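Local coordinates for jacalin-type lectin domain-containing protein (Musa acuminata, PDB 7KMU) that probably binds mannose-containing glycans, as a mannose-specific jacalin-related lectin with antiviral and mitogenic activity, at residues W18-A23 with I40-T45; V7-G12 with I132-V137. One frame throughout, in Å; residues are numbered along the deposited sequence.

Contact 1 (W18-A23 with I40-T45); sequences WDMGPA and IEITFT. With EDO (1,2-ethanediol), chain F.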
# COMPACT_ATOMS: atom_id res chain seq x y z
N TRP B 18 7.66 -8.53 -14.62
CA TRP B 18 6.99 -9.81 -14.47
C TRP B 18 5.62 -9.59 -13.85
O TRP B 18 5.39 -8.59 -13.15
CB TRP B 18 7.81 -10.82 -13.67
CG TRP B 18 8.19 -10.40 -12.29
CD1 TRP B 18 9.32 -9.75 -11.92
CD2 TRP B 18 7.47 -10.68 -11.07
NE1 TRP B 18 9.37 -9.61 -10.56
CE2 TRP B 18 8.25 -10.17 -10.01
CE3 TRP B 18 6.26 -11.33 -10.78
CZ2 TRP B 18 7.84 -10.26 -8.67
CZ3 TRP B 18 5.87 -11.45 -9.45
CH2 TRP B 18 6.67 -10.94 -8.41
N ASP B 19 4.70 -10.50 -14.13
CA ASP B 19 3.33 -10.37 -13.67
C ASP B 19 2.67 -11.74 -13.66
O ASP B 19 2.47 -12.37 -14.71
CB ASP B 19 2.57 -9.39 -14.59
CG ASP B 19 1.19 -8.97 -14.12
OD1 ASP B 19 0.68 -9.58 -13.16
OD2 ASP B 19 0.62 -8.06 -14.73
N MET B 20 2.36 -12.22 -12.46
CA MET B 20 1.73 -13.52 -12.22
C MET B 20 0.23 -13.47 -12.55
O MET B 20 -0.38 -14.51 -12.83
CB MET B 20 1.89 -13.78 -10.70
CG MET B 20 1.57 -15.13 -10.24
SD MET B 20 1.25 -15.00 -8.45
CE MET B 20 -0.44 -15.51 -8.46
N GLY B 21 -0.35 -12.27 -12.45
CA GLY B 21 -1.79 -12.08 -12.55
C GLY B 21 -2.47 -12.45 -11.23
O GLY B 21 -1.82 -12.95 -10.30
N PRO B 22 -3.79 -12.21 -11.10
CA PRO B 22 -4.48 -12.60 -9.87
C PRO B 22 -4.80 -14.10 -9.90
O PRO B 22 -5.03 -14.66 -10.97
CB PRO B 22 -5.77 -11.77 -9.93
CG PRO B 22 -6.03 -11.58 -11.38
CD PRO B 22 -4.70 -11.62 -12.09
N ALA B 23 -4.84 -14.74 -8.75
CA ALA B 23 -5.13 -16.16 -8.74
C ALA B 23 -6.37 -16.43 -7.94
O ALA B 23 -6.70 -15.67 -7.02
CB ALA B 23 -3.97 -16.91 -8.13
N ILE B 40 11.44 -14.91 -5.77
CA ILE B 40 10.14 -15.28 -5.25
C ILE B 40 9.54 -16.25 -6.24
O ILE B 40 9.59 -16.01 -7.45
CB ILE B 40 9.22 -14.07 -4.89
CG1 ILE B 40 7.93 -14.53 -4.15
CG2 ILE B 40 8.90 -13.18 -6.12
CD1 ILE B 40 7.11 -13.41 -3.44
N GLU B 41 9.03 -17.36 -5.73
CA GLU B 41 8.40 -18.38 -6.56
C GLU B 41 7.01 -18.63 -5.99
O GLU B 41 6.87 -18.79 -4.78
CB GLU B 41 9.25 -19.65 -6.55
CG GLU B 41 8.71 -20.75 -7.44
CD GLU B 41 9.51 -22.03 -7.31
OE1 GLU B 41 9.08 -22.92 -6.54
OE2 GLU B 41 10.57 -22.14 -7.96
N ILE B 42 5.98 -18.62 -6.85
CA ILE B 42 4.61 -18.79 -6.38
C ILE B 42 3.96 -19.95 -7.11
O ILE B 42 4.07 -20.05 -8.33
CB ILE B 42 3.73 -17.50 -6.56
CG1 ILE B 42 4.41 -16.23 -6.01
CG2 ILE B 42 2.35 -17.67 -5.95
CD1 ILE B 42 5.09 -15.37 -7.09
N THR B 43 3.30 -20.83 -6.35
CA THR B 43 2.49 -21.90 -6.91
C THR B 43 1.05 -21.46 -6.65
O THR B 43 0.67 -21.16 -5.51
CB THR B 43 2.81 -23.27 -6.31
OG1 THR B 43 4.14 -23.62 -6.69
CG2 THR B 43 1.85 -24.36 -6.80
N PHE B 44 0.25 -21.36 -7.72
CA PHE B 44 -1.10 -20.87 -7.61
C PHE B 44 -2.04 -21.60 -8.55
O PHE B 44 -1.59 -22.18 -9.54
CB PHE B 44 -1.11 -19.36 -7.91
CG PHE B 44 -0.61 -19.01 -9.28
CD1 PHE B 44 0.75 -18.80 -9.52
CD2 PHE B 44 -1.50 -18.86 -10.35
CE1 PHE B 44 1.21 -18.50 -10.80
CE2 PHE B 44 -1.03 -18.56 -11.63
CZ PHE B 44 0.32 -18.35 -11.84
N THR B 45 -3.34 -21.48 -8.26
CA THR B 45 -4.39 -22.14 -9.02
C THR B 45 -5.37 -21.13 -9.59
O THR B 45 -5.80 -20.20 -8.90
CB THR B 45 -5.07 -23.20 -8.16
OG1 THR B 45 -4.09 -24.15 -7.75
CG2 THR B 45 -6.19 -23.94 -8.92
C1 EDO F . 6.20 -22.14 -4.39
O1 EDO F . 6.42 -22.68 -5.66
C2 EDO F . 6.85 -23.08 -3.36
O2 EDO F . 6.15 -24.32 -3.30
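Met-20 and Phe-44 head a buried apolar contact between sheets of the jacalin-type beta-prism, joining the end of edge strand 16-19 and the turn beyond it to strand 37-46 of another sheet. No hydrogen bond crosses it. The thioether chain lies along one face of the ring: Met-20 CG meets Phe-44 CE1 at 3.4 Å, and the bend at chi3 (117°) carries Met-20 CE over that face, 3.8 Å from the Phe-44 centroid, a CH-pi contact. Met-20 SD completes an oblique Met-aromatic pair and also touches Ile-42 CG2 at 3.8 Å. At the ring's root Ala-23 CB, a small methyl, fits 3.8 Å from Phe-44 CB. At the opposite end, Trp-18 CH2 reaches Ile-40 CG2 at 3.9 Å, the side chains crossing at about a right angle. Asp-19 takes no part across the contact; its OD1 accepts from Gly-21 N (3.0 Å) in an Asx turn, where glycine suits the positive phi, and bonds Tyr-138, while OD2 forms a salt bridge to Lys-6. On the other face of strand 37-46 an ethanediol, probably from the crystallisation liquor, donates from O1 to Glu-41 OE1 and lies within bonding distance of Thr-43 OG1, which also bonds Thr-52; Ser-28 holds the diol too. Trp-18 stacks on Tyr-55 of strand 49-56, Ile-42 packs on Ile-26 of strand 25-33, and Phe-124 of strand 118-128 touches both.

Contact 2 (V7-G12 with I132-V137); sequences VGTWGG and IDAIGV. With EDO (1,2-ethanediol), chain E.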
# COMPACT_ATOMS: atom_id res chain seq x y z
N VAL B 7 -1.59 -2.88 -6.56
CA VAL B 7 -0.89 -1.87 -5.77
C VAL B 7 0.60 -2.14 -5.82
O VAL B 7 1.03 -3.28 -5.73
CB VAL B 7 -1.43 -1.66 -4.34
CG1 VAL B 7 -2.87 -1.17 -4.38
CG2 VAL B 7 -1.32 -2.94 -3.49
N GLY B 8 1.36 -1.08 -6.01
CA GLY B 8 2.80 -1.16 -6.20
C GLY B 8 3.17 -0.51 -7.52
O GLY B 8 2.33 0.15 -8.14
N THR B 9 4.42 -0.66 -7.98
CA THR B 9 5.45 -1.42 -7.27
C THR B 9 6.18 -0.57 -6.25
O THR B 9 6.13 0.67 -6.27
CB THR B 9 6.53 -1.94 -8.27
OG1 THR B 9 7.11 -0.82 -8.95
CG2 THR B 9 5.97 -2.93 -9.29
N TRP B 10 6.88 -1.26 -5.35
CA TRP B 10 7.88 -0.71 -4.45
C TRP B 10 9.19 -1.33 -4.92
O TRP B 10 9.21 -2.53 -5.23
CB TRP B 10 7.63 -1.09 -2.99
CG TRP B 10 6.35 -0.51 -2.47
CD1 TRP B 10 6.17 0.72 -1.91
CD2 TRP B 10 5.06 -1.12 -2.53
NE1 TRP B 10 4.85 0.91 -1.58
CE2 TRP B 10 4.14 -0.21 -1.94
CE3 TRP B 10 4.58 -2.36 -2.99
CZ2 TRP B 10 2.78 -0.50 -1.82
CZ3 TRP B 10 3.23 -2.63 -2.90
CH2 TRP B 10 2.33 -1.69 -2.35
N GLY B 11 10.24 -0.53 -5.02
CA GLY B 11 11.54 -1.02 -5.47
C GLY B 11 12.17 -0.14 -6.52
O GLY B 11 11.72 0.99 -6.76
N GLY B 12 13.21 -0.67 -7.15
CA GLY B 12 13.96 0.05 -8.18
C GLY B 12 13.38 -0.05 -9.57
O GLY B 12 12.38 -0.74 -9.79
N ILE B 132 15.17 -9.56 -6.88
CA ILE B 132 13.85 -8.94 -6.99
C ILE B 132 14.05 -7.43 -6.90
O ILE B 132 14.25 -6.89 -5.81
CB ILE B 132 12.85 -9.48 -5.94
CG1 ILE B 132 12.62 -11.00 -6.10
CG2 ILE B 132 11.51 -8.70 -6.00
CD1 ILE B 132 12.06 -11.45 -7.54
N ASP B 133 14.00 -6.73 -8.05
CA ASP B 133 14.17 -5.28 -8.10
C ASP B 133 12.97 -4.57 -7.50
O ASP B 133 13.12 -3.52 -6.86
CB ASP B 133 14.31 -4.82 -9.56
CG ASP B 133 15.57 -5.36 -10.21
OD1 ASP B 133 15.58 -6.56 -10.58
OD2 ASP B 133 16.55 -4.59 -10.33
N ALA B 134 11.76 -5.08 -7.78
CA ALA B 134 10.52 -4.42 -7.36
C ALA B 134 9.40 -5.42 -7.21
O ALA B 134 9.41 -6.49 -7.84
CB ALA B 134 10.13 -3.36 -8.37
N ILE B 135 8.42 -5.08 -6.38
CA ILE B 135 7.30 -5.98 -6.13
C ILE B 135 6.01 -5.20 -5.92
O ILE B 135 6.04 -4.04 -5.50
CB ILE B 135 7.64 -6.93 -4.93
CG1 ILE B 135 6.68 -8.15 -4.87
CG2 ILE B 135 7.74 -6.16 -3.59
CD1 ILE B 135 7.23 -9.37 -4.01
N GLY B 136 4.91 -5.84 -6.24
CA GLY B 136 3.56 -5.31 -6.09
C GLY B 136 2.60 -6.46 -5.90
O GLY B 136 2.97 -7.63 -6.10
N VAL B 137 1.36 -6.13 -5.52
CA VAL B 137 0.35 -7.16 -5.28
C VAL B 137 -0.99 -6.88 -5.92
O VAL B 137 -1.36 -5.72 -6.12
CB VAL B 137 0.15 -7.44 -3.76
CG1 VAL B 137 1.38 -8.12 -3.15
CG2 VAL B 137 -0.22 -6.18 -2.98
C1 EDO E . 19.03 -6.92 -10.33
O1 EDO E . 17.95 -7.84 -10.49
C2 EDO E . 19.47 -6.31 -11.68
O2 EDO E . 18.46 -5.47 -12.21
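Val-7 and Val-137 exchange two backbone hydrogen bonds, Val-7 N to Val-137 O and Val-137 N to Val-7 O, both 2.9 Å long. Trp-10 and Ile-135 form a second such pair, in which the N-H of Trp-10 points almost straight at Ile-135 O (166°). A fifth bond, from Gly-12 N to Asp-133 O, is more bent and comes from above the carbonyl plane. Between the two pairs, strand 5-11 spends two residues, Gly-8 and Thr-9, where its partner spends only Gly-136; the peptide before Thr-9 is cis. Gly-8 and Gly-11 have positive phi and lie so close to the partner strand that a side chain would collide with it; Gly-11 CA is 4.0 Å from Ala-134 CA. This antiparallel ladder belongs to one sheet of the beta-prism. On its far flank Asp-133 and Ala-134 both face Arg-127, a classic beta bulge. Asp-133 ends a GSFID sequence that matches the GXXXD sugar-binding motif of mannose-specific jacalin relatives, and probably binds sugar; here its OD1 and OD2 accept from the two hydroxyls of an ethanediol, with O1 2.7 Å from OD1, and Phe-131 N bonds the same diol. Val-7 CG2 and Val-137 CG2 press tightly at 3.5 Å, and Ala-134 CB fits 3.9 Å from Thr-9 CB. Trp-10, with CG beside its own N (chi1 -64°), lays one ring face over Gly-8 CA, turns an edge to Ile-135 O and stacks on Phe-112. Its NE1 bonds Ser-113 of the second subunit, and Val-7 continues the sheet into that subunit's strand.

Contact 1 and contact 2 lie with their centres about 14 Å apart and share a sheet: strands 5-11 and 16-19, consecutive in the chain, are its outermost strands within this chain, so contact 2 pairs one edge inside the sheet while contact 1 packs the other against a neighbouring sheet. They meet through branched aliphatic side chains, Ile-40 CG2 lying 3.9 Å from Ile-132 CD1 and Ile-40 CD1 lying 4.1 Å from Ile-135 CD1. Each also borders an ethanediol, probably from the crystallisation liquor, the C1 atoms 20.8 Å apart. Only the diol at Asp-133 sits where the family's sugar-binding motif would place a ligand, consistent with contact 2 holding the aspartate of a mannose site.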